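Local atomic coordinates of MtN3/saliva family (Thermodesulfovibrio yellowstonii, PDB entry 4RNG), a protein that probably transports sugars across the membrane as a bacterial SemiSWEET, a small helical homologue of the SWEET transporters that assembles from two subunits. Residues L41-F55 with N70-K84. Sequence-based numbering, arbitrary orientation.
Sequences LAMFIFMAIGITLWF and NLISLILIFLIIFMK. With SO4 (sulfate ion), chain K.
The F44 ring lies broadside to I80, whose CG2 stands 3.8 Å from the ring centroid and 8° off its normal, the geometry of a CH-pi contact over the face. I77 meets the same ring at its edge, through CG1. With CG1 beside its backbone N (chi1 -85°), I77 extends CD1 to meet I51 CD1 tip to tip at 3.4 Å. Each isoleucine is a knob in the other helix's hole: I77 sits among F44, M47, A48 and I51, and I51 among N70, S73, L74 and I77. A48 presents only a methyl; its CA comes within 6.0 Å of L74 CA, and L74 CD1 packs on that methyl. Toward F55, N70 OD1 lies 3.1 Å from W54 CB, oblique to the indole, while N70 ND2 is hydrogen-bonded to V66 O. W54 NE1 is hydrogen-bonded to T19 OG1 of the second subunit. L71 CD2 covers one face of F55. At the opposite end L41 CD1 packs on K84 CG, and L41 N donates a nearly straight hydrogen bond to O1 of a sulfate, probably from the crystallisation liquor, that K29 of the second subunit also holds. The mutual sockets define knobs-into-holes packing, and the 162° axis angle at 8.9 Å makes these consecutive transmembrane helices antiparallel, as in the three-helix SemiSWEET protomer of the MtN3/PQ-loop family.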
loop_
_atom_site.group_PDB
_atom_site.type_symbol
_atom_site.label_atom_id
_atom_site.label_comp_id
_atom_site.label_asym_id
_atom_site.label_seq_id
_atom_site.Cartn_x
_atom_site.Cartn_y
_atom_site.Cartn_z
ATOM N N LEU C 41 -11.889 4.784 -3.620
ATOM C CA LEU C 41 -11.104 5.566 -4.558
ATOM C C LEU C 41 -10.145 6.484 -3.809
ATOM O O LEU C 41 -8.999 6.675 -4.224
ATOM C CB LEU C 41 -12.019 6.376 -5.480
ATOM C CG LEU C 41 -11.357 7.182 -6.602
ATOM C CD1 LEU C 41 -10.606 6.278 -7.564
ATOM C CD2 LEU C 41 -12.379 8.044 -7.345
ATOM N N ALA C 42 -10.609 7.037 -2.692
ATOM C CA ALA C 42 -9.773 7.950 -1.909
ATOM C C ALA C 42 -8.478 7.277 -1.516
ATOM O O ALA C 42 -7.403 7.853 -1.669
ATOM C CB ALA C 42 -10.511 8.445 -0.668
ATOM N N MET C 43 -8.592 6.051 -1.021
ATOM C CA MET C 43 -7.440 5.277 -0.602
ATOM C C MET C 43 -6.404 5.190 -1.716
ATOM O O MET C 43 -5.210 5.390 -1.478
ATOM C CB MET C 43 -7.848 3.868 -0.147
ATOM C CG MET C 43 -6.643 2.966 0.053
ATOM S SD MET C 43 -7.004 1.256 0.448
ATOM C CE MET C 43 -5.413 0.511 0.086
ATOM N N PHE C 44 -6.844 4.886 -2.930
ATOM C CA PHE C 44 -5.874 4.699 -3.998
ATOM C C PHE C 44 -5.365 6.033 -4.530
ATOM O O PHE C 44 -4.201 6.134 -4.931
ATOM C CB PHE C 44 -6.458 3.851 -5.115
ATOM C CG PHE C 44 -6.492 2.389 -4.784
ATOM C CD1 PHE C 44 -5.334 1.637 -4.818
ATOM C CD2 PHE C 44 -7.674 1.779 -4.393
ATOM C CE1 PHE C 44 -5.358 0.301 -4.490
ATOM C CE2 PHE C 44 -7.704 0.439 -4.068
ATOM C CZ PHE C 44 -6.543 -0.302 -4.116
ATOM N N ILE C 45 -6.210 7.062 -4.500
ATOM C CA ILE C 45 -5.764 8.387 -4.901
ATOM C C ILE C 45 -4.584 8.823 -4.061
ATOM O O ILE C 45 -3.520 9.147 -4.571
ATOM C CB ILE C 45 -6.864 9.441 -4.727
ATOM C CG1 ILE C 45 -7.983 9.273 -5.747
ATOM C CG2 ILE C 45 -6.296 10.823 -4.910
ATOM C CD1 ILE C 45 -9.105 10.302 -5.517
ATOM N N PHE C 46 -4.782 8.805 -2.754
ATOM C CA PHE C 46 -3.751 9.233 -1.837
ATOM C C PHE C 46 -2.588 8.239 -1.756
ATOM O O PHE C 46 -1.463 8.639 -1.486
ATOM C CB PHE C 46 -4.380 9.506 -0.478
ATOM C CG PHE C 46 -5.185 10.778 -0.455
ATOM C CD1 PHE C 46 -4.558 12.008 -0.446
ATOM C CD2 PHE C 46 -6.565 10.740 -0.476
ATOM C CE1 PHE C 46 -5.290 13.177 -0.448
ATOM C CE2 PHE C 46 -7.303 11.907 -0.473
ATOM C CZ PHE C 46 -6.664 13.126 -0.460
ATOM N N MET C 47 -2.862 6.951 -1.952
ATOM C CA MET C 47 -1.792 5.965 -1.981
ATOM C C MET C 47 -0.812 6.350 -3.094
ATOM O O MET C 47 0.401 6.375 -2.879
ATOM C CB MET C 47 -2.317 4.544 -2.239
ATOM C CG MET C 47 -2.517 3.683 -0.999
ATOM S SD MET C 47 -1.152 3.751 0.180
ATOM C CE MET C 47 0.147 2.949 -0.743
ATOM N N ALA C 48 -1.350 6.680 -4.269
ATOM C CA ALA C 48 -0.532 7.036 -5.421
ATOM C C ALA C 48 0.429 8.182 -5.116
ATOM O O ALA C 48 1.633 8.063 -5.371
ATOM C CB ALA C 48 -1.412 7.391 -6.602
ATOM N N ILE C 49 -0.081 9.285 -4.566
ATOM C CA ILE C 49 0.803 10.410 -4.224
ATOM C C ILE C 49 1.850 10.022 -3.197
ATOM O O ILE C 49 3.032 10.340 -3.374
ATOM C CB ILE C 49 0.049 11.620 -3.693
ATOM C CG1 ILE C 49 -0.869 12.173 -4.766
ATOM C CG2 ILE C 49 1.014 12.701 -3.290
ATOM C CD1 ILE C 49 -2.258 11.926 -4.429
ATOM N N GLY C 50 1.420 9.338 -2.129
ATOM C CA GLY C 50 2.335 8.912 -1.091
ATOM C C GLY C 50 3.432 8.051 -1.673
ATOM O O GLY C 50 4.611 8.275 -1.422
ATOM N N ILE C 51 3.030 7.118 -2.524
ATOM C CA ILE C 51 3.946 6.209 -3.194
ATOM C C ILE C 51 4.929 6.944 -4.098
ATOM O O ILE C 51 6.102 6.576 -4.168
ATOM C CB ILE C 51 3.164 5.168 -4.019
ATOM C CG1 ILE C 51 2.609 4.106 -3.083
ATOM C CG2 ILE C 51 4.056 4.488 -5.054
ATOM C CD1 ILE C 51 1.911 3.011 -3.793
ATOM N N THR C 52 4.466 8.004 -4.753
ATOM C CA THR C 52 5.370 8.847 -5.525
ATOM C C THR C 52 6.411 9.510 -4.607
ATOM O O THR C 52 7.576 9.648 -4.975
ATOM C CB THR C 52 4.608 9.920 -6.308
ATOM O OG1 THR C 52 4.704 11.159 -5.594
ATOM N N LEU C 53 5.987 9.949 -3.425
ATOM C CA LEU C 53 6.931 10.474 -2.434
ATOM C C LEU C 53 7.871 9.402 -1.872
ATOM O O LEU C 53 9.030 9.673 -1.606
ATOM C CB LEU C 53 6.179 11.150 -1.293
ATOM C CG LEU C 53 5.709 12.564 -1.590
ATOM C CD1 LEU C 53 5.013 13.173 -0.377
ATOM C CD2 LEU C 53 6.934 13.375 -1.938
ATOM N N TRP C 54 7.371 8.185 -1.667
ATOM C CA TRP C 54 8.240 7.087 -1.254
ATOM C C TRP C 54 9.320 6.841 -2.318
ATOM O O TRP C 54 10.464 6.536 -2.001
ATOM C CB TRP C 54 7.432 5.813 -1.037
ATOM C CG TRP C 54 6.798 5.729 0.297
ATOM C CD1 TRP C 54 5.463 5.665 0.563
ATOM C CD2 TRP C 54 7.459 5.697 1.564
ATOM N NE1 TRP C 54 5.254 5.591 1.912
ATOM C CE2 TRP C 54 6.480 5.618 2.557
ATOM C CE3 TRP C 54 8.805 5.733 1.957
ATOM C CZ2 TRP C 54 6.774 5.563 3.918
ATOM C CZ3 TRP C 54 9.106 5.691 3.304
ATOM C CH2 TRP C 54 8.094 5.605 4.270
ATOM N N PHE C 55 8.943 6.976 -3.586
ATOM C CA PHE C 55 9.910 6.897 -4.662
ATOM C C PHE C 55 11.046 7.913 -4.504
ATOM O O PHE C 55 12.212 7.548 -4.548
ATOM C CB PHE C 55 9.222 7.109 -6.008
ATOM C CG PHE C 55 10.167 7.556 -7.092
ATOM C CD1 PHE C 55 11.082 6.677 -7.652
ATOM C CD2 PHE C 55 10.153 8.866 -7.536
ATOM C CE1 PHE C 55 11.976 7.087 -8.634
ATOM C CE2 PHE C 55 11.038 9.283 -8.529
ATOM C CZ PHE C 55 11.950 8.383 -9.082
ATOM N N ASN C 70 8.069 1.128 -5.580
ATOM C CA ASN C 70 7.135 2.229 -5.660
ATOM C C ASN C 70 6.759 2.614 -7.091
ATOM O O ASN C 70 5.573 2.819 -7.396
ATOM C CB ASN C 70 7.699 3.401 -4.863
ATOM C CG ASN C 70 7.527 3.192 -3.360
ATOM O OD1 ASN C 70 6.453 3.438 -2.818
ATOM N ND2 ASN C 70 8.530 2.637 -2.715
ATOM N N LEU C 71 7.729 2.596 -7.995
ATOM C CA LEU C 71 7.421 2.844 -9.396
ATOM C C LEU C 71 6.406 1.831 -9.909
ATOM O O LEU C 71 5.421 2.191 -10.544
ATOM C CB LEU C 71 8.680 2.814 -10.244
ATOM C CG LEU C 71 9.606 4.002 -9.970
ATOM C CD1 LEU C 71 10.944 3.867 -10.698
ATOM C CD2 LEU C 71 8.925 5.310 -10.290
ATOM N N ILE C 72 6.666 0.556 -9.649
ATOM C CA ILE C 72 5.805 -0.485 -10.145
ATOM C C ILE C 72 4.441 -0.491 -9.447
ATOM O O ILE C 72 3.424 -0.730 -10.100
ATOM C CB ILE C 72 6.504 -1.844 -10.023
ATOM C CG1 ILE C 72 7.855 -1.788 -10.739
ATOM C CG2 ILE C 72 5.642 -2.958 -10.599
ATOM C CD1 ILE C 72 8.745 -2.914 -10.364
ATOM N N SER C 73 4.389 -0.263 -8.134
ATOM C CA SER C 73 3.072 -0.154 -7.472
ATOM C C SER C 73 2.233 0.963 -8.097
ATOM O O SER C 73 1.030 0.826 -8.263
ATOM C CB SER C 73 3.201 0.073 -5.967
ATOM O OG SER C 73 3.806 -1.033 -5.343
ATOM N N LEU C 74 2.893 2.067 -8.432
ATOM C CA LEU C 74 2.243 3.216 -9.053
ATOM C C LEU C 74 1.555 2.845 -10.374
ATOM O O LEU C 74 0.456 3.306 -10.657
ATOM C CB LEU C 74 3.274 4.328 -9.276
ATOM C CG LEU C 74 2.728 5.696 -9.650
ATOM C CD1 LEU C 74 1.692 6.113 -8.616
ATOM C CD2 LEU C 74 3.858 6.723 -9.757
ATOM N N ILE C 75 2.218 2.039 -11.196
ATOM C CA ILE C 75 1.608 1.524 -12.406
ATOM C C ILE C 75 0.381 0.700 -12.094
ATOM O O ILE C 75 -0.673 0.881 -12.699
ATOM C CB ILE C 75 2.586 0.676 -13.224
ATOM C CG1 ILE C 75 3.641 1.581 -13.874
ATOM C CG2 ILE C 75 1.843 -0.054 -14.331
ATOM C CD1 ILE C 75 5.057 1.174 -13.626
ATOM N N LEU C 76 0.522 -0.206 -11.136
ATOM C CA LEU C 76 -0.571 -1.099 -10.792
ATOM C C LEU C 76 -1.731 -0.331 -10.149
ATOM O O LEU C 76 -2.903 -0.595 -10.431
ATOM C CB LEU C 76 -0.055 -2.209 -9.864
ATOM C CG LEU C 76 0.984 -3.155 -10.486
ATOM C CD1 LEU C 76 1.511 -4.120 -9.451
ATOM C CD2 LEU C 76 0.441 -3.913 -11.704
ATOM N N ILE C 77 -1.394 0.657 -9.324
ATOM C CA ILE C 77 -2.415 1.461 -8.662
ATOM C C ILE C 77 -3.184 2.268 -9.676
ATOM O O ILE C 77 -4.409 2.367 -9.603
ATOM C CB ILE C 77 -1.820 2.378 -7.602
ATOM C CG1 ILE C 77 -1.684 1.595 -6.302
ATOM C CG2 ILE C 77 -2.718 3.565 -7.336
ATOM C CD1 ILE C 77 -1.096 2.403 -5.181
ATOM N N PHE C 78 -2.468 2.806 -10.657
ATOM C CA PHE C 78 -3.133 3.509 -11.728
ATOM C C PHE C 78 -4.128 2.599 -12.458
ATOM O O PHE C 78 -5.209 3.057 -12.830
ATOM C CB PHE C 78 -2.140 4.080 -12.718
ATOM C CG PHE C 78 -2.787 4.590 -13.946
ATOM C CD1 PHE C 78 -3.440 5.812 -13.933
ATOM C CD2 PHE C 78 -2.777 3.845 -15.104
ATOM C CE1 PHE C 78 -4.059 6.283 -15.062
ATOM C CE2 PHE C 78 -3.400 4.313 -16.245
ATOM C CZ PHE C 78 -4.042 5.532 -16.219
ATOM N N LEU C 79 -3.784 1.337 -12.692
ATOM C CA LEU C 79 -4.771 0.454 -13.320
ATOM C C LEU C 79 -6.051 0.437 -12.541
ATOM O O LEU C 79 -7.124 0.571 -13.106
ATOM C CB LEU C 79 -4.284 -0.991 -13.445
ATOM C CG LEU C 79 -3.669 -1.411 -14.761
ATOM C CD1 LEU C 79 -2.458 -0.566 -15.052
ATOM C CD2 LEU C 79 -3.314 -2.868 -14.654
ATOM N N ILE C 80 -5.909 0.280 -11.229
ATOM C CA ILE C 80 -7.037 0.173 -10.331
ATOM C C ILE C 80 -7.870 1.437 -10.371
ATOM O O ILE C 80 -9.096 1.357 -10.440
ATOM C CB ILE C 80 -6.575 -0.128 -8.893
ATOM C CG1 ILE C 80 -6.037 -1.562 -8.837
ATOM C CG2 ILE C 80 -7.711 0.032 -7.915
ATOM C CD1 ILE C 80 -5.238 -1.875 -7.592
ATOM N N ILE C 81 -7.213 2.595 -10.343
ATOM C CA ILE C 81 -7.928 3.871 -10.434
ATOM C C ILE C 81 -8.721 3.957 -11.752
ATOM O O ILE C 81 -9.886 4.361 -11.772
ATOM C CB ILE C 81 -6.957 5.071 -10.329
ATOM C CG1 ILE C 81 -6.323 5.110 -8.938
ATOM C CG2 ILE C 81 -7.675 6.383 -10.623
ATOM C CD1 ILE C 81 -5.299 6.225 -8.755
ATOM N N PHE C 82 -8.080 3.549 -12.841
ATOM C CA PHE C 82 -8.685 3.554 -14.170
ATOM C C PHE C 82 -9.939 2.646 -14.246
ATOM O O PHE C 82 -10.934 3.010 -14.876
ATOM C CB PHE C 82 -7.634 3.162 -15.204
ATOM C CG PHE C 82 -8.136 3.140 -16.604
ATOM C CD1 PHE C 82 -8.753 2.015 -17.126
ATOM C CD2 PHE C 82 -7.974 4.244 -17.411
ATOM C CE1 PHE C 82 -9.206 1.995 -18.427
ATOM C CE2 PHE C 82 -8.433 4.232 -18.709
ATOM C CZ PHE C 82 -9.056 3.103 -19.214
ATOM N N MET C 83 -9.878 1.461 -13.638
ATOM C CA MET C 83 -11.026 0.557 -13.617
ATOM C C MET C 83 -12.133 0.982 -12.645
ATOM O O MET C 83 -13.322 0.709 -12.880
ATOM C CB MET C 83 -10.585 -0.870 -13.297
ATOM C CG MET C 83 -10.074 -1.645 -14.497
ATOM S SD MET C 83 -9.677 -3.347 -14.075
ATOM C CE MET C 83 -8.324 -3.093 -12.911
ATOM N N LYS C 84 -11.748 1.632 -11.551
ATOM C CA LYS C 84 -12.727 2.237 -10.660
ATOM C C LYS C 84 -13.551 3.282 -11.433
ATOM O O LYS C 84 -14.781 3.296 -11.347
ATOM C CB LYS C 84 -12.041 2.859 -9.449
ATOM C CG LYS C 84 -12.965 3.626 -8.514
ATOM C CD LYS C 84 -13.870 2.715 -7.693
ATOM C CE LYS C 84 -14.607 3.519 -6.620
ATOM N NZ LYS C 84 -15.891 2.903 -6.232
HETATM S S SO4 K . -14.632 6.696 -2.346
HETATM O O1 SO4 K . -14.389 5.504 -3.156
HETATM O O2 SO4 K . -16.072 6.964 -2.336
HETATM O O3 SO4 K . -13.935 7.837 -2.927
HETATM O O4 SO4 K . -14.115 6.483 -0.990
#